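EreC (Klebsiella pneumoniae, PDB 6XCQ) probably hydrolyses the lactone ring ester of erythromycin and related macrolides, an esterase activity that confers resistance to these antibiotics. Local coordinates at residues 377-382 / 399-404; 372-377 / 405-410. The protein carries 1 engineered substitution. One frame throughout, in Å; residues are numbered along the deposited sequence. Where two conformers were deposited one is given.

Going from the N terminus, the chain leaves strand 365-370, runs through the loop 372-377, enters helix 379-387, passes along strand 392-396 and returns through the loop 399-404 into strand 405-408. Contact 2 (372-377 / 405-410) closes the longer excursion, and contact 1 (377-382 / 399-404) closes a shorter one within it, so the two nest without crossing. Asp377 belongs to both. Their centres lie about 10 Å apart, and Lys402 of contact 1 forms a salt bridge with Glu376 of contact 2. Together they tie the start of helix 379-387 and its preceding loop to the entry and first strand of the hairpin 405-408 / 411-414.

Contact 1 of 2, residues 377-382 / 399-404; sequences DSMEQY and APMKAK
Met401 lays its sulfur over one face of the Tyr382 ring, SD standing 3.9 Å from the ring centroid and only 10° off the normal. The two side chains cross at about a right angle. Met401 CG sits between the backbone N and the carbonyl carbon (chi1 72°), a turn that helps carry SD over the ring. Met401 CB lies 3.6 Å from Tyr382 CE1. From the first turn of the helix Met379 comes in obliquely: its chain folds back at chi2 and chi3, and its CE meets Met401 CE at 3.5 Å. The same Met379 CE lies 3.7 Å from Ala403 CB, a methyl that also packs on Met379 CA. Leu417 of helix 417-420 touches Met379, Met401 and Ala403, extending this apolar cluster. Asp377 O, just before the helix, accepts from Lys404 N at 2.8 Å in a nearly straight bond that arrives from above the carbonyl plane. The Asp377 carboxylate turns instead to Arg405. Ser378 OG accepts from Gln381 N at 3.0 Å, fixing the start of the helix, and is also hydrogen-bonded to Arg375 O. What results is a Met-aromatic contact beside a serine N-cap, where the loop 399-404 packs on the first turn of helix 379-387.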
loop_
_atom_site.group_PDB
_atom_site.type_symbol
_atom_site.label_atom_id
_atom_site.label_comp_id
_atom_site.label_asym_id
_atom_site.label_seq_id
_atom_site.Cartn_x
_atom_site.Cartn_y
_atom_site.Cartn_z
ATOM N N ASP A 377 27.415 6.049 -6.551
ATOM C CA ASP A 377 26.294 6.987 -6.500
ATOM C C ASP A 377 25.017 6.309 -6.015
ATOM O O ASP A 377 23.918 6.632 -6.471
ATOM C CB ASP A 377 26.078 7.646 -7.857
ATOM C CG ASP A 377 25.869 6.648 -8.975
ATOM O OD1 ASP A 377 25.704 5.432 -8.710
ATOM O OD2 ASP A 377 25.868 7.092 -10.138
ATOM N N SER A 378 25.130 5.354 -5.097
ATOM C CA SER A 378 23.949 4.732 -4.521
ATOM C C SER A 378 23.687 5.261 -3.111
ATOM O O SER A 378 24.596 5.723 -2.412
ATOM C CB SER A 378 24.091 3.212 -4.520
ATOM O OG SER A 378 24.947 2.770 -3.492
ATOM N N MET A 379 22.416 5.243 -2.711
ATOM C CA MET A 379 22.092 5.600 -1.332
ATOM C C MET A 379 22.738 4.618 -0.359
ATOM O O MET A 379 23.150 4.996 0.743
ATOM C CB MET A 379 20.577 5.635 -1.139
ATOM C CG MET A 379 20.137 5.946 0.296
ATOM S SD MET A 379 20.710 7.538 0.957
ATOM C CE MET A 379 20.076 8.650 -0.253
ATOM N N GLU A 380 22.826 3.350 -0.757
ATOM C CA GLU A 380 23.467 2.341 0.080
ATOM C C GLU A 380 24.919 2.698 0.373
ATOM O O GLU A 380 25.403 2.487 1.491
ATOM C CB GLU A 380 23.373 0.971 -0.604
ATOM C CG GLU A 380 21.929 0.408 -0.646
ATOM C CD GLU A 380 21.024 1.072 -1.684
ATOM O OE1 GLU A 380 21.547 1.654 -2.662
ATOM O OE2 GLU A 380 19.776 0.994 -1.526
ATOM N N GLN A 381 25.635 3.236 -0.618
ATOM C CA GLN A 381 27.031 3.581 -0.377
ATOM C C GLN A 381 27.140 4.757 0.573
ATOM O O GLN A 381 28.048 4.805 1.421
ATOM C CB GLN A 381 27.747 3.903 -1.685
ATOM C CG GLN A 381 29.231 4.204 -1.470
ATOM C CD GLN A 381 29.989 2.988 -0.990
ATOM O OE1 GLN A 381 29.982 1.953 -1.640
ATOM N NE2 GLN A 381 30.640 3.108 0.159
ATOM N N TYR A 382 26.235 5.724 0.426
ATOM C CA TYR A 382 26.190 6.859 1.340
ATOM C C TYR A 382 25.986 6.396 2.775
ATOM O O TYR A 382 26.648 6.889 3.694
ATOM C CB TYR A 382 25.060 7.793 0.914
ATOM C CG TYR A 382 24.882 9.039 1.752
ATOM C CD1 TYR A 382 25.571 10.211 1.448
ATOM C CD2 TYR A 382 23.997 9.056 2.825
ATOM C CE1 TYR A 382 25.395 11.355 2.200
ATOM C CE2 TYR A 382 23.812 10.194 3.579
ATOM C CZ TYR A 382 24.508 11.341 3.261
ATOM O OH TYR A 382 24.323 12.470 4.014
ATOM N N ALA A 399 20.590 17.036 1.982
ATOM C CA ALA A 399 21.970 17.478 2.042
ATOM C C ALA A 399 22.630 17.065 0.739
ATOM O O ALA A 399 22.309 15.991 0.217
ATOM C CB ALA A 399 22.728 16.865 3.227
ATOM N N PRO A 400 23.509 17.894 0.169
ATOM C CA PRO A 400 24.239 17.479 -1.037
ATOM C C PRO A 400 24.849 16.098 -0.843
ATOM O O PRO A 400 25.338 15.765 0.237
ATOM C CB PRO A 400 25.310 18.566 -1.201
ATOM C CG PRO A 400 25.243 19.403 0.077
ATOM C CD PRO A 400 23.844 19.267 0.572
ATOM N N MET A 401 24.797 15.278 -1.887
ATOM C CA MET A 401 25.378 13.946 -1.780
ATOM C C MET A 401 25.456 13.330 -3.162
ATOM O O MET A 401 24.782 13.767 -4.098
ATOM C CB MET A 401 24.569 13.036 -0.847
ATOM C CG MET A 401 23.251 12.588 -1.416
ATOM S SD MET A 401 22.292 11.636 -0.216
ATOM C CE MET A 401 20.620 12.084 -0.719
ATOM N N LYS A 402 26.291 12.302 -3.266
ATOM C CA LYS A 402 26.499 11.572 -4.507
ATOM C C LYS A 402 25.370 10.611 -4.826
ATOM O O LYS A 402 25.313 10.116 -5.955
ATOM C CB LYS A 402 27.815 10.773 -4.460
ATOM C CG LYS A 402 29.071 11.631 -4.365
ATOM C CD LYS A 402 30.356 10.817 -4.559
ATOM C CE LYS A 402 30.574 9.805 -3.451
ATOM N NZ LYS A 402 32.001 9.331 -3.408
ATOM N N ALA A 403 24.501 10.322 -3.858
ATOM C CA ALA A 403 23.504 9.274 -4.010
ATOM C C ALA A 403 22.444 9.697 -5.020
ATOM O O ALA A 403 21.807 10.746 -4.871
ATOM C CB ALA A 403 22.867 8.958 -2.660
ATOM N N LYS A 404 22.266 8.885 -6.049
ATOM C CA LYS A 404 21.211 9.102 -7.028
ATOM C C LYS A 404 20.373 7.866 -7.282
ATOM O O LYS A 404 19.334 7.972 -7.947
ATOM C CB LYS A 404 21.812 9.572 -8.357
ATOM C CG LYS A 404 22.105 11.063 -8.387
ATOM C CD LYS A 404 22.858 11.429 -9.649
ATOM C CE LYS A 404 23.054 12.940 -9.738
ATOM N NZ LYS A 404 24.005 13.385 -8.690
#

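Contact 2 of 2, residues 372-377 / 405-410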
loop_
_atom_site.group_PDB
_atom_site.type_symbol
_atom_site.label_atom_id
_atom_site.label_comp_id
_atom_site.label_asym_id
_atom_site.label_seq_id
_atom_site.Cartn_x
_atom_site.Cartn_y
_atom_site.Cartn_z
ATOM N N ASP A 372 20.802 -5.806 -6.153
ATOM C CA ASP A 372 21.584 -4.966 -7.058
ATOM C C ASP A 372 22.888 -4.523 -6.403
ATOM O O ASP A 372 22.924 -4.208 -5.207
ATOM C CB ASP A 372 20.770 -3.734 -7.472
ATOM C CG ASP A 372 21.327 -3.055 -8.712
ATOM O OD1 ASP A 372 21.953 -3.757 -9.533
ATOM O OD2 ASP A 372 21.143 -1.823 -8.862
ATOM N N ALA A 373 23.962 -4.489 -7.202
ATOM C CA ALA A 373 25.266 -4.052 -6.710
ATOM C C ALA A 373 25.208 -2.644 -6.130
ATOM O O ALA A 373 24.560 -1.750 -6.675
ATOM C CB ALA A 373 26.301 -4.088 -7.837
ATOM N N ILE A 374 25.931 -2.434 -5.039
ATOM C CA ILE A 374 26.005 -1.116 -4.417
ATOM C C ILE A 374 27.089 -0.313 -5.136
ATOM O O ILE A 374 28.241 -0.737 -5.195
ATOM C CB ILE A 374 26.302 -1.250 -2.916
ATOM C CG1 ILE A 374 25.127 -1.966 -2.233
ATOM C CG2 ILE A 374 26.628 0.109 -2.273
ATOM C CD1 ILE A 374 25.481 -2.560 -0.848
ATOM N N ARG A 375 26.723 0.835 -5.696
ATOM C CA ARG A 375 27.657 1.643 -6.468
ATOM C C ARG A 375 27.924 2.967 -5.761
ATOM O O ARG A 375 27.289 3.305 -4.750
ATOM C CB ARG A 375 27.130 1.870 -7.888
ATOM C CG ARG A 375 26.969 0.572 -8.635
ATOM C CD ARG A 375 26.327 0.756 -9.979
ATOM N NE ARG A 375 25.856 -0.521 -10.505
ATOM C CZ ARG A 375 24.653 -1.029 -10.246
ATOM N NH1 ARG A 375 23.797 -0.365 -9.467
ATOM N NH2 ARG A 375 24.303 -2.201 -10.761
ATOM N N GLU A 376 28.890 3.718 -6.308
ATOM C CA GLU A 376 29.367 4.910 -5.615
ATOM C C GLU A 376 28.295 5.984 -5.553
ATOM O O GLU A 376 28.257 6.764 -4.593
ATOM C CB GLU A 376 30.643 5.465 -6.273
ATOM C CG GLU A 376 31.225 6.692 -5.539
ATOM C CD GLU A 376 32.522 7.244 -6.165
ATOM O OE1 GLU A 376 33.056 6.624 -7.101
ATOM O OE2 GLU A 376 33.013 8.296 -5.699
ATOM N N ASP A 377 27.415 6.049 -6.551
ATOM C CA ASP A 377 26.294 6.987 -6.500
ATOM C C ASP A 377 25.017 6.309 -6.015
ATOM O O ASP A 377 23.918 6.632 -6.471
ATOM C CB ASP A 377 26.078 7.646 -7.857
ATOM C CG ASP A 377 25.869 6.648 -8.975
ATOM O OD1 ASP A 377 25.704 5.432 -8.710
ATOM O OD2 ASP A 377 25.868 7.092 -10.138
ATOM N N ARG A 405 20.787 6.700 -6.797
ATOM C CA ARG A 405 20.036 5.476 -7.008
ATOM C C ARG A 405 19.868 4.747 -5.681
ATOM O O ARG A 405 20.650 4.937 -4.745
ATOM C CB ARG A 405 20.698 4.571 -8.072
ATOM C CG ARG A 405 22.134 4.155 -7.814
ATOM C CD ARG A 405 22.760 3.542 -9.077
ATOM N NE ARG A 405 23.408 4.546 -9.917
ATOM C CZ ARG A 405 22.935 4.968 -11.085
ATOM N NH1 ARG A 405 21.809 4.469 -11.570
ATOM N NH2 ARG A 405 23.591 5.891 -11.770
ATOM N N MET A 406 18.802 3.944 -5.592
ATOM C CA MET A 406 18.515 3.176 -4.387
ATOM C C MET A 406 17.943 1.829 -4.796
ATOM O O MET A 406 17.218 1.729 -5.788
ATOM C CB MET A 406 17.535 3.922 -3.459
ATOM C CG MET A 406 17.257 3.215 -2.127
ATOM S SD MET A 406 16.533 4.355 -0.914
ATOM C CE MET A 406 15.148 4.980 -1.862
ATOM N N ARG A 407 18.257 0.798 -4.015
ATOM C CA ARG A 407 17.756 -0.533 -4.323
ATOM C C ARG A 407 16.229 -0.548 -4.299
ATOM O O ARG A 407 15.587 0.147 -3.514
ATOM C CB ARG A 407 18.306 -1.553 -3.331
ATOM C CG ARG A 407 19.833 -1.758 -3.473
ATOM C CD ARG A 407 20.371 -2.605 -2.362
ATOM N NE ARG A 407 21.520 -3.397 -2.804
ATOM C CZ ARG A 407 22.196 -4.228 -2.027
ATOM N NH1 ARG A 407 21.861 -4.365 -0.750
ATOM N NH2 ARG A 407 23.196 -4.936 -2.535
ATOM N N SER A 408 15.652 -1.357 -5.172
ATOM C CA SER A 408 14.210 -1.546 -5.180
ATOM C C SER A 408 13.986 -2.940 -5.744
ATOM O O SER A 408 14.381 -3.210 -6.882
ATOM C CB SER A 408 13.533 -0.459 -6.023
ATOM O OG SER A 408 12.150 -0.704 -6.194
ATOM N N GLN A 409 13.412 -3.830 -4.941
ATOM C CA GLN A 409 13.353 -5.271 -5.271
ATOM C C GLN A 409 14.795 -5.726 -5.522
ATOM O O GLN A 409 15.700 -5.312 -4.784
ATOM C CB GLN A 409 12.389 -5.521 -6.421
ATOM C CG GLN A 409 10.930 -5.183 -6.112
ATOM C CD GLN A 409 10.388 -5.933 -4.911
ATOM O OE1 GLN A 409 9.890 -5.316 -3.976
ATOM N NE2 GLN A 409 10.448 -7.279 -4.947
ATOM N N SER A 410 15.056 -6.536 -6.549
ATOM C CA SER A 410 16.419 -6.935 -6.883
ATOM C C SER A 410 17.092 -5.971 -7.851
ATOM O O SER A 410 18.192 -6.263 -8.324
ATOM C CB SER A 410 16.446 -8.356 -7.462
ATOM O OG SER A 410 15.702 -8.451 -8.658
HETATM O O HOH W 1 18.219 -4.469 -5.397
#
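Arg405 and Arg407, alternate residues of strand 405-408, each grip the loop 372-377 side-on through NE and NH2, along the first strand of the beta hairpin completed by 411-414. Arg405 makes the salt bridge that spans the two segments: NE meets Asp377 OD1 at 2.7 Å and NH2 meets Asp377 OD2 at 3.0 Å. Both oxygens lie close to the guanidinium plane, yet the nitrogens approach from above the carboxylate, the two planes being turned 50° apart. The bend in Arg405 at chi3 (90°) swings NE round to the acid, and NH1 pairs with Glu414 on the other hairpin strand. In a second salt bridge, inside the loop, Arg375 takes Asp372 end-on, NH2 to OD1 and NH1 to OD2, both at 3.1 Å; Asp372 OD2 also bonds Ser412 OG. These pairings bring Arg375 and Arg405 near each other with their guanidinium planes almost perpendicular, and the two carboxylates probably offset the like charges.

Three hydrogen bonds reach two backbone oxygens of the loop. Arg405 N donates to Asp377 O at 3.1 Å, while Arg407 NE and NH2 converge on Asp372 O.

Ile374 packs its CG1 over one face of the Arg407 guanidinium, 3.6 Å from NH2. At the far end, a water accepts from Asp372 N at 3.0 Å and donates to Gln409 O at 2.7 Å.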